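Local atomic coordinates of amide synthase (Vibrio cholerae, PDB entry 1L5A), a protein that catalyses amide bond formation in vibriobactin biosynthesis, acting as a nonribosomal peptide synthetase condensation enzyme. Residues E138-Q143 and A156-Y161; L44-I49 and F67-D72. One frame throughout, in Å; residues are numbered along the deposited sequence.

Contact 1: E138-Q143 and A156-Y161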
loop_
_atom_site.group_PDB
_atom_site.type_symbol
_atom_site.label_atom_id
_atom_site.label_comp_id
_atom_site.label_asym_id
_atom_site.label_seq_id
_atom_site.Cartn_x
_atom_site.Cartn_y
_atom_site.Cartn_z
ATOM N N GLU A 138 -9.020 23.461 -15.855
ATOM C CA GLU A 138 -8.566 24.839 -15.963
ATOM C C GLU A 138 -7.065 24.957 -15.924
ATOM O O GLU A 138 -6.478 25.680 -16.718
ATOM C CB GLU A 138 -9.219 25.701 -14.864
ATOM C CG GLU A 138 -10.758 25.670 -14.969
ATOM C CD GLU A 138 -11.463 26.368 -13.830
ATOM O OE1 GLU A 138 -10.919 26.362 -12.702
ATOM O OE2 GLU A 138 -12.577 26.903 -14.062
ATOM N N GLN A 139 -6.443 24.235 -15.005
ATOM C CA GLN A 139 -4.999 24.273 -14.887
ATOM C C GLN A 139 -4.343 23.703 -16.153
ATOM O O GLN A 139 -3.336 24.228 -16.645
ATOM C CB GLN A 139 -4.562 23.499 -13.637
ATOM C CG GLN A 139 -5.010 24.133 -12.304
ATOM C CD GLN A 139 -4.585 25.597 -12.176
ATOM O OE1 GLN A 139 -3.406 25.928 -12.323
ATOM N NE2 GLN A 139 -5.549 26.479 -11.910
ATOM N N ARG A 140 -4.927 22.644 -16.696
ATOM C CA ARG A 140 -4.396 22.051 -17.908
ATOM C C ARG A 140 -4.501 23.092 -19.046
ATOM O O ARG A 140 -3.561 23.290 -19.817
ATOM C CB ARG A 140 -5.188 20.789 -18.246
ATOM C CG ARG A 140 -4.560 19.934 -19.332
ATOM C CD ARG A 140 -3.098 19.673 -19.046
ATOM N NE ARG A 140 -2.496 18.839 -20.077
ATOM C CZ ARG A 140 -1.189 18.739 -20.308
ATOM N NH1 ARG A 140 -0.323 19.419 -19.581
ATOM N NH2 ARG A 140 -0.753 17.966 -21.287
ATOM N N LEU A 141 -5.632 23.781 -19.138
ATOM C CA LEU A 141 -5.786 24.778 -20.187
ATOM C C LEU A 141 -4.649 25.775 -20.043
ATOM O O LEU A 141 -4.010 26.168 -21.021
ATOM C CB LEU A 141 -7.125 25.484 -20.057
ATOM C CG LEU A 141 -7.280 26.724 -20.920
ATOM C CD1 LEU A 141 -7.340 26.329 -22.403
ATOM C CD2 LEU A 141 -8.560 27.458 -20.489
ATOM N N SER A 142 -4.411 26.181 -18.806
ATOM C CA SER A 142 -3.339 27.101 -18.498
ATOM C C SER A 142 -2.001 26.527 -18.998
ATOM O O SER A 142 -1.258 27.187 -19.723
ATOM C CB SER A 142 -3.264 27.287 -16.986
ATOM O OG SER A 142 -2.261 28.215 -16.639
ATOM N N GLN A 143 -1.703 25.291 -18.602
ATOM C CA GLN A 143 -0.461 24.652 -18.985
ATOM C C GLN A 143 -0.230 24.621 -20.484
ATOM O O GLN A 143 0.842 25.009 -20.964
ATOM C CB GLN A 143 -0.397 23.235 -18.424
ATOM C CG GLN A 143 -0.504 23.202 -16.933
ATOM C CD GLN A 143 -0.466 21.792 -16.357
ATOM O OE1 GLN A 143 -0.930 20.828 -16.977
ATOM N NE2 GLN A 143 0.072 21.673 -15.148
ATOM N N ALA A 156 3.195 16.166 -19.342
ATOM C CA ALA A 156 2.320 15.039 -19.553
ATOM C C ALA A 156 0.832 15.354 -19.539
ATOM O O ALA A 156 0.351 16.249 -18.831
ATOM C CB ALA A 156 2.631 13.959 -18.543
ATOM N N ALA A 157 0.128 14.577 -20.349
ATOM C CA ALA A 157 -1.305 14.640 -20.530
ATOM C C ALA A 157 -2.033 13.882 -19.409
ATOM O O ALA A 157 -1.424 13.110 -18.672
ATOM C CB ALA A 157 -1.649 14.010 -21.860
ATOM N N PHE A 158 -3.335 14.107 -19.294
ATOM C CA PHE A 158 -4.139 13.411 -18.302
ATOM C C PHE A 158 -4.051 11.927 -18.660
ATOM O O PHE A 158 -3.952 11.586 -19.836
ATOM C CB PHE A 158 -5.596 13.870 -18.405
ATOM C CG PHE A 158 -5.830 15.283 -17.943
ATOM C CD1 PHE A 158 -6.537 16.184 -18.746
ATOM C CD2 PHE A 158 -5.399 15.702 -16.686
ATOM C CE1 PHE A 158 -6.811 17.481 -18.304
ATOM C CE2 PHE A 158 -5.669 16.996 -16.228
ATOM C CZ PHE A 158 -6.377 17.894 -17.040
ATOM N N LYS A 159 -4.080 11.050 -17.665
ATOM C CA LYS A 159 -4.034 9.616 -17.930
ATOM C C LYS A 159 -5.416 9.251 -18.484
ATOM O O LYS A 159 -6.386 9.942 -18.222
ATOM C CB LYS A 159 -3.797 8.848 -16.632
ATOM C CG LYS A 159 -2.551 9.261 -15.843
ATOM C CD LYS A 159 -1.327 8.456 -16.237
ATOM C CE LYS A 159 -0.088 8.899 -15.449
ATOM N NZ LYS A 159 -0.225 8.834 -13.952
ATOM N N PRO A 160 -5.520 8.167 -19.267
ATOM C CA PRO A 160 -6.840 7.805 -19.799
ATOM C C PRO A 160 -7.819 7.458 -18.703
ATOM O O PRO A 160 -7.415 6.991 -17.643
ATOM C CB PRO A 160 -6.549 6.605 -20.713
ATOM C CG PRO A 160 -5.203 6.115 -20.271
ATOM C CD PRO A 160 -4.460 7.348 -19.883
ATOM N N TYR A 161 -9.105 7.691 -18.957
ATOM C CA TYR A 161 -10.134 7.402 -17.963
ATOM C C TYR A 161 -10.107 5.916 -17.640
ATOM O O TYR A 161 -10.394 5.516 -16.515
ATOM C CB TYR A 161 -11.528 7.796 -18.482
ATOM C CG TYR A 161 -12.647 7.639 -17.449
ATOM C CD1 TYR A 161 -12.676 8.429 -16.300
ATOM C CD2 TYR A 161 -13.677 6.717 -17.635
ATOM C CE1 TYR A 161 -13.686 8.310 -15.381
ATOM C CE2 TYR A 161 -14.710 6.597 -16.710
ATOM C CZ TYR A 161 -14.706 7.401 -15.589
ATOM O OH TYR A 161 -15.748 7.352 -14.692
#

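Contact 2: L44-I49 and F67-D72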
loop_
_atom_site.group_PDB
_atom_site.type_symbol
_atom_site.label_atom_id
_atom_site.label_comp_id
_atom_site.label_asym_id
_atom_site.label_seq_id
_atom_site.Cartn_x
_atom_site.Cartn_y
_atom_site.Cartn_z
ATOM N N LEU A 44 -6.487 21.209 -27.180
ATOM C CA LEU A 44 -5.583 20.203 -26.647
ATOM C C LEU A 44 -6.097 19.696 -25.294
ATOM O O LEU A 44 -6.210 18.484 -25.074
ATOM C CB LEU A 44 -4.167 20.780 -26.483
ATOM C CG LEU A 44 -3.353 20.997 -27.772
ATOM C CD1 LEU A 44 -1.990 21.561 -27.416
ATOM C CD2 LEU A 44 -3.189 19.671 -28.524
ATOM N N THR A 45 -6.422 20.614 -24.389
ATOM C CA THR A 45 -6.893 20.198 -23.084
ATOM C C THR A 45 -8.063 19.221 -23.147
ATOM O O THR A 45 -8.035 18.166 -22.499
ATOM C CB THR A 45 -7.328 21.381 -22.249
ATOM O OG1 THR A 45 -6.219 22.261 -22.079
ATOM C CG2 THR A 45 -7.803 20.901 -20.894
ATOM N N VAL A 46 -9.081 19.584 -23.924
ATOM C CA VAL A 46 -10.279 18.776 -24.087
ATOM C C VAL A 46 -10.003 17.386 -24.680
ATOM O O VAL A 46 -10.684 16.413 -24.351
ATOM C CB VAL A 46 -11.330 19.562 -24.939
ATOM C CG1 VAL A 46 -12.356 18.648 -25.483
ATOM C CG2 VAL A 46 -12.028 20.605 -24.072
ATOM N N SER A 47 -9.003 17.273 -25.541
ATOM C CA SER A 47 -8.674 15.971 -26.133
ATOM C C SER A 47 -8.196 14.993 -25.103
ATOM O O SER A 47 -8.435 13.798 -25.216
ATOM C CB SER A 47 -7.589 16.101 -27.182
ATOM O OG SER A 47 -8.121 16.797 -28.291
ATOM N N GLU A 48 -7.519 15.509 -24.090
ATOM C CA GLU A 48 -6.984 14.675 -23.030
ATOM C C GLU A 48 -8.020 14.136 -22.043
ATOM O O GLU A 48 -7.706 13.232 -21.265
ATOM C CB GLU A 48 -5.912 15.449 -22.264
ATOM C CG GLU A 48 -4.696 15.870 -23.102
ATOM C CD GLU A 48 -3.665 16.612 -22.278
ATOM O OE1 GLU A 48 -3.721 16.513 -21.031
ATOM O OE2 GLU A 48 -2.793 17.282 -22.866
ATOM N N ILE A 49 -9.245 14.671 -22.072
ATOM C CA ILE A 49 -10.277 14.247 -21.130
ATOM C C ILE A 49 -11.222 13.240 -21.740
ATOM O O ILE A 49 -12.208 13.611 -22.356
ATOM C CB ILE A 49 -11.096 15.460 -20.633
ATOM C CG1 ILE A 49 -10.147 16.573 -20.196
ATOM C CG2 ILE A 49 -11.981 15.062 -19.445
ATOM C CD1 ILE A 49 -10.862 17.785 -19.630
ATOM N N PHE A 67 -14.976 11.192 -31.272
ATOM C CA PHE A 67 -14.371 12.494 -31.521
ATOM C C PHE A 67 -14.333 13.348 -30.264
ATOM O O PHE A 67 -15.166 13.192 -29.380
ATOM C CB PHE A 67 -15.158 13.214 -32.628
ATOM C CG PHE A 67 -15.292 12.417 -33.904
ATOM C CD1 PHE A 67 -16.466 12.466 -34.647
ATOM C CD2 PHE A 67 -14.250 11.610 -34.359
ATOM C CE1 PHE A 67 -16.599 11.720 -35.820
ATOM C CE2 PHE A 67 -14.373 10.869 -35.518
ATOM C CZ PHE A 67 -15.545 10.919 -36.254
ATOM N N SER A 68 -13.367 14.253 -30.171
ATOM C CA SER A 68 -13.311 15.112 -28.996
ATOM C C SER A 68 -14.348 16.208 -29.138
ATOM O O SER A 68 -14.808 16.518 -30.232
ATOM C CB SER A 68 -11.912 15.733 -28.808
ATOM O OG SER A 68 -11.391 16.321 -29.995
ATOM N N PRO A 69 -14.758 16.794 -28.019
ATOM C CA PRO A 69 -15.753 17.870 -28.028
ATOM C C PRO A 69 -15.373 19.044 -28.960
ATOM O O PRO A 69 -14.216 19.485 -28.999
ATOM C CB PRO A 69 -15.783 18.303 -26.560
ATOM C CG PRO A 69 -15.515 17.027 -25.833
ATOM C CD PRO A 69 -14.399 16.411 -26.641
ATOM N N PRO A 70 -16.345 19.560 -29.724
ATOM C CA PRO A 70 -16.083 20.691 -30.633
ATOM C C PRO A 70 -15.803 21.926 -29.785
ATOM O O PRO A 70 -16.246 22.014 -28.650
ATOM C CB PRO A 70 -17.411 20.893 -31.384
ATOM C CG PRO A 70 -18.236 19.670 -31.067
ATOM C CD PRO A 70 -17.758 19.150 -29.744
ATOM N N ILE A 71 -15.079 22.878 -30.343
ATOM C CA ILE A 71 -14.824 24.123 -29.654
ATOM C C ILE A 71 -15.458 25.202 -30.522
ATOM O O ILE A 71 -14.965 25.498 -31.601
ATOM C CB ILE A 71 -13.344 24.421 -29.538
ATOM C CG1 ILE A 71 -12.689 23.408 -28.603
ATOM C CG2 ILE A 71 -13.157 25.843 -29.038
ATOM C CD1 ILE A 71 -11.244 23.680 -28.350
ATOM N N ASP A 72 -16.560 25.771 -30.056
ATOM C CA ASP A 72 -17.259 26.801 -30.798
ATOM C C ASP A 72 -16.616 28.158 -30.522
ATOM O O ASP A 72 -16.719 28.701 -29.415
ATOM C CB ASP A 72 -18.754 26.772 -30.419
ATOM C CG ASP A 72 -19.555 27.937 -31.024
ATOM O OD1 ASP A 72 -19.425 28.197 -32.244
ATOM O OD2 ASP A 72 -20.334 28.589 -30.274
#

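Contact 1: E138-Q143 and A156-Y161
R140 meets F158 with the base of its side chain and A156 with its tip, and the contact can be followed atom by atom along that one arginine. CB points at the second segment and lies 3.4 Å from F158 CZ. CG comes next, 3.5 Å from F158 CE1, and CD stands over a face of the same ring, so the aliphatic stem is laid against the aromatic group. The arginine and phenylalanine side chains run alongside each other in opposite senses. With CG anti to the backbone N, the stem is directed along the phenylalanine, and a bend at chi2 (50°) then turns CD and the guanidinium off toward the loop. The guanidinium plane ends up 63° from that of the F158 ring, and it is the aliphatic stem, not the charged group, that lies against the ring.

Helix 131-150, which carries R140, begins at the closing glycine of the HHxxxDG signature of condensation domains, and 156-161 belongs to the loop leading from it to helix 161-172. The arginine therefore bridges a helix and its own following loop within the chloramphenicol-acetyltransferase-like fold.

At the tip, A156 O sits over one face of the guanidinium, 2.9 Å above its plane and displaced toward the rim. It is 3.2 Å from NH2 and 3.3 Å from NH1, but the angles are too poor for hydrogen bonding. NH2 also approaches A157 CA, at 3.5 Å. The directed bonds lie elsewhere: NH1 donates to Q143 OE1 one helical turn on, at 3.0 Å and 161°, with the oxygen nearly in the guanidinium plane although NH1 stands above the amide's carbonyl plane. NH2 forms a salt bridge with E48 and a hydrogen bond to T155 O.

Contact 2: L44-I49 and F67-D72
V46 lays its CG1 methyl against the ring of P69, 3.2 Å from CD and 3.6 Å from both CB and CG, so one branch of the valine meets most of the pyrrolidine. Both belong to the N-terminal half of the condensation-domain fold, where helix 35-47 packs against the sheet that includes strands 107-114 and 72-75; the loop holding P69 leads into the second of these, an outermost strand of that sheet. The two side chains cross obliquely. CG1 is placed there by a chi1 of 162°, which sets it anti to the backbone N. H108 of strand 107-114 touches both V46 and P69, so the contact joins helix 35-47, the loop and the sheet, with V46 and P69 as its apolar part.

The backbones come closest one residue away, with S47 CA and S68 CA 5.5 Å apart against 6.8 Å between V46 CA and P69 CA. I71 also turns its side chain toward the helix, packing on L42 and H43 one turn earlier, while D72 is already paired through its backbone with H108 and V110.

At the more polar margin the two serine hydroxyls come near each other without bonding: S47 OG is held by H43 O of its own helix and stands 3.7 Å from S68 OG and 4.0 Å from S68 CB.

Both contacts are partly buried, each with one buried residue among four that touch, and their centres lie 11 Å apart on the same side of the chain's centre. Contact 2, about 23 Å from that centre against 18 Å for contact 1, joins the C-terminal part of helix 35-47 to the loop before strand 72-75, mainly through V46 and P69 carbons. Contact 1 sets an arginine stem against an aromatic ring and carries a charged tip. The helices themselves meet: L141 CA is 3.2 Å from T45 OG1. E48 joins the two sites, its OE2 lying 2.7 Å from R140 NH2 in the salt bridge, while its OE1 is the probable acceptor for F158 N at 3.0 Å.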